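Local structure of cyanoglobin (Synechocystis sp., 1S69) at residues R24-D29 / H33-V38; T52-G57 / A109-A114. The protein binds one heme per subunit as a monomeric group 1 truncated hemoglobin and forms a very stable complex with oxygen. One frame throughout, in Å; residues are numbered along the deposited sequence.

Interaction 1 (R24-D29 / H33-V38). With HEM (protoporphyrin IX containing Fe), chain D.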
loop_
_atom_site.group_PDB
_atom_site.type_symbol
_atom_site.label_atom_id
_atom_site.label_comp_id
_atom_site.label_asym_id
_atom_site.label_seq_id
_atom_site.Cartn_x
_atom_site.Cartn_y
_atom_site.Cartn_z
ATOM N N ARG A 24 7.233 4.532 7.931
ATOM C CA ARG A 24 8.106 5.055 6.900
ATOM C C ARG A 24 7.401 6.217 6.144
ATOM O O ARG A 24 8.025 7.291 5.935
ATOM C CB ARG A 24 8.502 3.956 5.932
ATOM C CG ARG A 24 9.484 4.398 4.780
ATOM C CD ARG A 24 9.964 3.219 3.962
ATOM N NE ARG A 24 10.607 2.173 4.782
ATOM C CZ ARG A 24 11.934 2.060 5.009
ATOM N NH1 ARG A 24 12.791 2.932 4.495
ATOM N NH2 ARG A 24 12.403 1.068 5.767
ATOM N N VAL A 25 6.147 5.995 5.720
ATOM C CA VAL A 25 5.334 7.012 5.035
ATOM C C VAL A 25 5.237 8.332 5.835
ATOM O O VAL A 25 5.347 9.414 5.268
ATOM C CB VAL A 25 3.914 6.464 4.740
ATOM C CG1 VAL A 25 2.911 7.634 4.387
ATOM C CG2 VAL A 25 3.993 5.393 3.628
ATOM N N LEU A 26 5.006 8.242 7.151
ATOM C CA LEU A 26 4.823 9.472 7.948
ATOM C C LEU A 26 6.127 10.267 8.167
ATOM O O LEU A 26 6.111 11.436 8.552
ATOM C CB LEU A 26 4.108 9.182 9.267
ATOM C CG LEU A 26 2.580 9.342 9.431
ATOM C CD1 LEU A 26 1.635 9.307 8.226
ATOM C CD2 LEU A 26 2.093 8.393 10.528
ATOM N N GLN A 27 7.240 9.642 7.845
ATOM C CA GLN A 27 8.535 10.318 7.801
ATOM C C GLN A 27 8.972 10.709 6.411
ATOM O O GLN A 27 10.062 11.238 6.246
ATOM C CB GLN A 27 9.634 9.501 8.503
ATOM C CG GLN A 27 9.309 9.196 10.005
ATOM C CD GLN A 27 8.808 10.413 10.845
ATOM O OE1 GLN A 27 9.384 11.476 10.786
ATOM N NE2 GLN A 27 7.743 10.211 11.638
ATOM N N ASP A 28 8.173 10.390 5.404
ATOM C CA ASP A 28 8.511 10.667 4.015
ATOM C C ASP A 28 7.914 12.048 3.662
ATOM O O ASP A 28 6.714 12.197 3.465
ATOM C CB ASP A 28 7.911 9.540 3.139
ATOM C CG ASP A 28 8.333 9.619 1.717
ATOM O OD1 ASP A 28 8.735 10.733 1.294
ATOM O OD2 ASP A 28 8.195 8.672 0.910
ATOM N N ASP A 29 8.776 13.058 3.611
ATOM C CA ASP A 29 8.361 14.430 3.270
ATOM C C ASP A 29 7.639 14.588 1.923
ATOM O O ASP A 29 6.907 15.564 1.718
ATOM C CB ASP A 29 9.584 15.296 3.266
ATOM C CG ASP A 29 9.988 15.694 4.659
ATOM O OD1 ASP A 29 9.345 15.294 5.708
ATOM O OD2 ASP A 29 10.971 16.430 4.783
ATOM N N HIS A 33 2.058 14.430 4.451
ATOM C CA HIS A 33 0.997 15.418 4.617
ATOM C C HIS A 33 -0.342 14.920 4.061
ATOM O O HIS A 33 -1.404 15.418 4.507
ATOM C CB HIS A 33 1.399 16.783 3.986
ATOM C CG HIS A 33 1.811 16.663 2.547
ATOM N ND1 HIS A 33 3.033 16.147 2.161
ATOM C CD2 HIS A 33 1.135 16.926 1.402
ATOM C CE1 HIS A 33 3.096 16.101 0.843
ATOM N NE2 HIS A 33 1.955 16.562 0.357
ATOM N N PHE A 34 -0.334 13.952 3.129
ATOM C CA PHE A 34 -1.603 13.344 2.656
ATOM C C PHE A 34 -2.378 12.677 3.812
ATOM O O PHE A 34 -3.597 12.498 3.755
ATOM C CB PHE A 34 -1.377 12.364 1.474
ATOM C CG PHE A 34 -1.047 13.085 0.183
ATOM C CD1 PHE A 34 -2.040 13.831 -0.494
ATOM C CD2 PHE A 34 0.237 13.127 -0.287
ATOM C CE1 PHE A 34 -1.714 14.544 -1.695
ATOM C CE2 PHE A 34 0.544 13.821 -1.470
ATOM C CZ PHE A 34 -0.420 14.530 -2.146
ATOM N N PHE A 35 -1.645 12.309 4.864
ATOM C CA PHE A 35 -2.239 11.596 6.024
ATOM C C PHE A 35 -2.504 12.470 7.204
ATOM O O PHE A 35 -2.882 11.958 8.233
ATOM C CB PHE A 35 -1.342 10.408 6.423
ATOM C CG PHE A 35 -1.257 9.362 5.329
ATOM C CD1 PHE A 35 -0.298 9.520 4.296
ATOM C CD2 PHE A 35 -2.191 8.287 5.263
ATOM C CE1 PHE A 35 -0.230 8.607 3.219
ATOM C CE2 PHE A 35 -2.130 7.336 4.168
ATOM C CZ PHE A 35 -1.149 7.489 3.184
ATOM N N ALA A 36 -2.325 13.791 7.047
ATOM C CA ALA A 36 -2.495 14.773 8.127
ATOM C C ALA A 36 -3.816 14.612 8.836
ATOM O O ALA A 36 -3.856 14.616 10.054
ATOM C CB ALA A 36 -2.323 16.199 7.589
ATOM N N ASP A 37 -4.900 14.391 8.088
ATOM C CA ASP A 37 -6.183 14.307 8.700
ATOM C C ASP A 37 -6.728 12.888 8.681
ATOM O O ASP A 37 -7.906 12.706 8.892
ATOM C CB ASP A 37 -7.123 15.355 8.065
ATOM C CG ASP A 37 -6.589 16.852 8.368
ATOM O OD1 ASP A 37 -6.659 17.221 9.587
ATOM O OD2 ASP A 37 -5.991 17.668 7.537
ATOM N N VAL A 38 -5.857 11.894 8.531
ATOM C CA VAL A 38 -6.294 10.490 8.406
ATOM C C VAL A 38 -6.187 9.728 9.771
ATOM O O VAL A 38 -5.188 9.821 10.480
ATOM C CB VAL A 38 -5.548 9.742 7.228
ATOM C CG1 VAL A 38 -5.891 8.216 7.198
ATOM C CG2 VAL A 38 -5.874 10.398 5.840
HETATM C CHA HEM D . -6.715 5.262 1.631
HETATM C CHB HEM D . -4.602 1.456 -0.592
HETATM C CHC HEM D . -1.782 4.525 -3.071
HETATM C CHD HEM D . -2.908 7.921 0.238
HETATM C C1A HEM D . -6.418 3.967 1.183
HETATM C C2A HEM D . -7.113 2.759 1.586
HETATM C C3A HEM D . -6.518 1.719 1.012
HETATM C C4A HEM D . -5.431 2.205 0.214
HETATM C CMA HEM D . -6.918 0.228 1.203
HETATM C CAA HEM D . -8.311 2.768 2.567
HETATM C CBA HEM D . -9.540 2.587 1.658
HETATM C CGA HEM D . -10.877 2.325 2.339
HETATM O O1A HEM D . -11.389 3.340 2.796
HETATM O O2A HEM D . -11.448 1.164 2.397
HETATM C C1B HEM D . -3.696 1.990 -1.484
HETATM C C2B HEM D . -2.922 1.195 -2.373
HETATM C C3B HEM D . -2.141 2.038 -3.107
HETATM C C4B HEM D . -2.408 3.383 -2.625
HETATM C CMB HEM D . -3.041 -0.366 -2.465
HETATM C CAB HEM D . -1.034 1.771 -4.207
HETATM C CBB HEM D . -0.051 0.819 -4.134
HETATM C C1C HEM D . -1.844 5.736 -2.369
HETATM C C2C HEM D . -1.012 6.882 -2.640
HETATM C C3C HEM D . -1.317 7.788 -1.683
HETATM C C4C HEM D . -2.328 7.255 -0.809
HETATM C CMC HEM D . 0.002 6.930 -3.846
HETATM C CAC HEM D . -0.764 9.199 -1.404
HETATM C CBC HEM D . 0.549 9.373 -1.357
HETATM C C1D HEM D . -4.035 7.535 0.899
HETATM C C2D HEM D . -4.743 8.336 1.839
HETATM C C3D HEM D . -5.921 7.503 2.222
HETATM C C4D HEM D . -5.840 6.294 1.495
HETATM C CMD HEM D . -4.406 9.734 2.358
HETATM C CAD HEM D . -7.014 7.838 3.216
HETATM C CBD HEM D . -7.929 8.680 2.322
HETATM C CGD HEM D . -8.824 9.524 3.173
HETATM O O1D HEM D . -9.857 9.023 3.592
HETATM O O2D HEM D . -8.526 10.696 3.430
HETATM N NA HEM D . -5.384 3.571 0.380
HETATM N NB HEM D . -3.354 3.341 -1.630
HETATM N NC HEM D . -2.621 6.010 -1.263
HETATM N ND HEM D . -4.723 6.338 0.688
HETATM FE FE HEM D . -4.033 4.829 -0.440
HETATM O O HOH W 1 5.402 16.926 3.506
#
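The Phe35 ring has the heme methyl CMD over one face, 3.8 Å above its plane and offset toward the rim, while Val25 and Leu26 reach the ring obliquely. Val25 CG1 makes the tighter approach, 3.5 Å from Phe35 CE1 and nearly as close to CD1. That branch stands anti to the backbone N (chi1 164°), which sends it out from the helix to the ring. Leu26 CD1 packs at the base of the side chain, against Phe35 CB at 3.7 Å. Both side chains, coming from helix 10-26, cross that of Phe35 at about a right angle. The tip of the ring goes to the porphyrin: Phe35 CZ lies 3.5 Å from the meso carbon CHD of the heme.

The edge of the His33 imidazole faces Asp29 O near the ring plane, and one water bridges the two, 2.7 Å from Asp29 O, to which it donates, and 2.8 Å from His33 ND1. The Asp29 carboxylate is turned elsewhere and pairs with Lys32. His33 CD2 lies over one face of the neighbouring Phe34 ring, near its rim, and the heme vinyl carbon CBC approaches that ring obliquely.

Phe34 O closes on heme CMD at 3.2 Å, and beyond Phe35 a type I turn brings Val38 CG2 to 3.6 Å from the propionate atom O2D of the heme. Phe35 also touches the bound cyanide; its packing on the heme is consistent with the phenylalanine of the CD corner in globins. The contact thus joins the end of helix 10-26 to the heme-lining loop before helix 40-54: Leu26 and Phe35 both meet Met40 of that helix, while Val25 leans on Asp90 of helix 81-98.

Interaction 2 (T52-G57 / A109-A114)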
loop_
_atom_site.group_PDB
_atom_site.type_symbol
_atom_site.label_atom_id
_atom_site.label_comp_id
_atom_site.label_asym_id
_atom_site.label_seq_id
_atom_site.Cartn_x
_atom_site.Cartn_y
_atom_site.Cartn_z
ATOM N N THR A 52 -3.880 -8.124 2.183
ATOM C CA THR A 52 -4.221 -9.530 2.335
ATOM C C THR A 52 -4.962 -10.027 1.083
ATOM O O THR A 52 -4.596 -11.051 0.536
ATOM C CB THR A 52 -5.029 -9.743 3.609
ATOM O OG1 THR A 52 -4.155 -9.505 4.723
ATOM C CG2 THR A 52 -5.490 -11.219 3.748
ATOM N N TYR A 53 -5.979 -9.289 0.666
ATOM C CA TYR A 53 -6.699 -9.493 -0.593
ATOM C C TYR A 53 -5.765 -9.398 -1.847
ATOM O O TYR A 53 -5.720 -10.304 -2.698
ATOM C CB TYR A 53 -7.883 -8.488 -0.669
ATOM C CG TYR A 53 -8.240 -8.112 -2.049
ATOM C CD1 TYR A 53 -9.016 -8.988 -2.845
ATOM C CD2 TYR A 53 -7.715 -6.920 -2.618
ATOM C CE1 TYR A 53 -9.297 -8.676 -4.169
ATOM C CE2 TYR A 53 -7.963 -6.593 -3.932
ATOM C CZ TYR A 53 -8.750 -7.461 -4.707
ATOM O OH TYR A 53 -9.000 -7.076 -6.000
ATOM N N ALA A 54 -5.010 -8.329 -1.946
ATOM C CA ALA A 54 -4.162 -8.101 -3.107
ATOM C C ALA A 54 -3.094 -9.182 -3.271
ATOM O O ALA A 54 -2.660 -9.434 -4.388
ATOM C CB ALA A 54 -3.531 -6.700 -3.061
ATOM N N PHE A 55 -2.690 -9.816 -2.161
ATOM C CA PHE A 55 -1.604 -10.817 -2.191
ATOM C C PHE A 55 -2.230 -12.254 -2.238
ATOM O O PHE A 55 -1.522 -13.228 -2.055
ATOM C CB PHE A 55 -0.702 -10.652 -0.948
ATOM C CG PHE A 55 0.095 -9.329 -0.901
ATOM C CD1 PHE A 55 0.262 -8.505 -2.041
ATOM C CD2 PHE A 55 0.711 -8.939 0.305
ATOM C CE1 PHE A 55 0.985 -7.297 -1.949
ATOM C CE2 PHE A 55 1.445 -7.758 0.385
ATOM C CZ PHE A 55 1.572 -6.955 -0.725
ATOM N N GLY A 56 -3.557 -12.325 -2.442
ATOM C CA GLY A 56 -4.297 -13.561 -2.673
ATOM C C GLY A 56 -4.750 -14.289 -1.420
ATOM O O GLY A 56 -5.170 -15.435 -1.467
ATOM N N GLY A 57 -4.672 -13.605 -0.284
ATOM C CA GLY A 57 -5.090 -14.155 0.982
ATOM C C GLY A 57 -6.585 -14.119 1.223
ATOM O O GLY A 57 -7.035 -14.743 2.171
ATOM N N ALA A 109 6.082 -5.598 -5.973
ATOM C CA ALA A 109 6.262 -4.443 -6.872
ATOM C C ALA A 109 5.300 -4.492 -8.072
ATOM O O ALA A 109 4.757 -3.452 -8.484
ATOM C CB ALA A 109 7.729 -4.325 -7.353
ATOM N N ALA A 110 5.102 -5.697 -8.617
ATOM C CA ALA A 110 4.191 -5.905 -9.742
ATOM C C ALA A 110 2.706 -5.623 -9.342
ATOM O O ALA A 110 1.929 -5.082 -10.113
ATOM C CB ALA A 110 4.364 -7.340 -10.283
ATOM N N VAL A 111 2.330 -5.943 -8.119
ATOM C CA VAL A 111 0.994 -5.604 -7.643
ATOM C C VAL A 111 0.765 -4.073 -7.464
ATOM O O VAL A 111 -0.255 -3.493 -7.956
ATOM C CB VAL A 111 0.695 -6.399 -6.291
ATOM C CG1 VAL A 111 -0.628 -5.987 -5.595
ATOM C CG2 VAL A 111 0.716 -7.871 -6.570
ATOM N N ALA A 112 1.682 -3.473 -6.703
ATOM C CA ALA A 112 1.671 -2.070 -6.325
ATOM C C ALA A 112 1.749 -1.171 -7.564
ATOM O O ALA A 112 1.112 -0.137 -7.592
ATOM C CB ALA A 112 2.835 -1.770 -5.278
ATOM N N GLY A 113 2.452 -1.625 -8.595
ATOM C CA GLY A 113 2.611 -0.919 -9.866
ATOM C C GLY A 113 1.701 -1.244 -11.031
ATOM O O GLY A 113 1.814 -0.624 -12.081
ATOM N N ALA A 114 0.782 -2.193 -10.890
ATOM C CA ALA A 114 -0.132 -2.489 -11.980
ATOM C C ALA A 114 -0.886 -1.222 -12.389
ATOM O O ALA A 114 -1.299 -0.438 -11.531
ATOM C CB ALA A 114 -1.119 -3.579 -11.525
#
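Ala54 and Phe55, at the C-terminal end of helix 40-54, meet Val111 of helix 102-113 in the 2-on-2 helical fold of truncated hemoglobins. The first segment ends helix 40-54 in a Schellman motif. Thr52 begins it: its carbonyl O accepts a hydrogen bond from Gly57 N at 2.7 Å, and its hydroxyl OG1 is bonded to Lys48 O one turn back. Tyr53 supplies the second carbonyl, with Gly56 N 3.0 Å from Tyr53 O; its ring turns to Phe50 in an edge-to-face pair.

Ala54 is the last helical residue, and its CB points at the other helix. With a methyl as its whole side chain, it lets the backbones come near, the CA atoms of Ala54 and Val111 being 7.3 Å apart. Phe55 is the first residue to leave helical geometry. Its CG is anti to the carbonyl carbon (chi1 -66°), which carries the end of the ring nearer to Val111 than the first bond of the side chain would suggest, while Leu4, Tyr5 and Leu8 of helix 4-8 also pack on this side chain. A backbone hydrogen bond between Phe55 and Tyr5 adds to the tie with that helix. Gly56 then takes positive phi (86°), as the C-prime residue of the motif, and Gly57 completes it.

On the other helix, Val111 sits near the C-terminal end of helix 102-113, where Gly113 N bonds to Ala109 O at 2.9 Å. Ala112 touches the heme, and Ala114 is the N-cap of helix 115-121, which carries His117, a residue known to bond covalently to the heme. No hydrogen bond spans the two segments; the contact is apolar and small. It comes down to one branch of Val111: CG1, anti to the backbone N (chi1 173°), lies 3.9 Å from Ala54 CB and 4.2 Å from Phe55 CE1, near the plane of that ring.

From the N terminus, the chain passes through helix 4-8 and helix 10-26 before interaction 1 closes a short loop of three residues, 30-32, just ahead of helix 40-54. That helix then leads away from the first contact to the second: interaction 2 opens at its far end and closes only after 51 further residues, mostly helical, on helix 102-113. The two loops follow in series, neither enclosing nor crossing the other. Their centres are 22 Å apart, on opposite sides of the centre of the chain, and they do not touch. Interaction 1 ties neighbouring parts of the chain beside the heme; interaction 2 ties the end of helix 40-54 to helix 102-113.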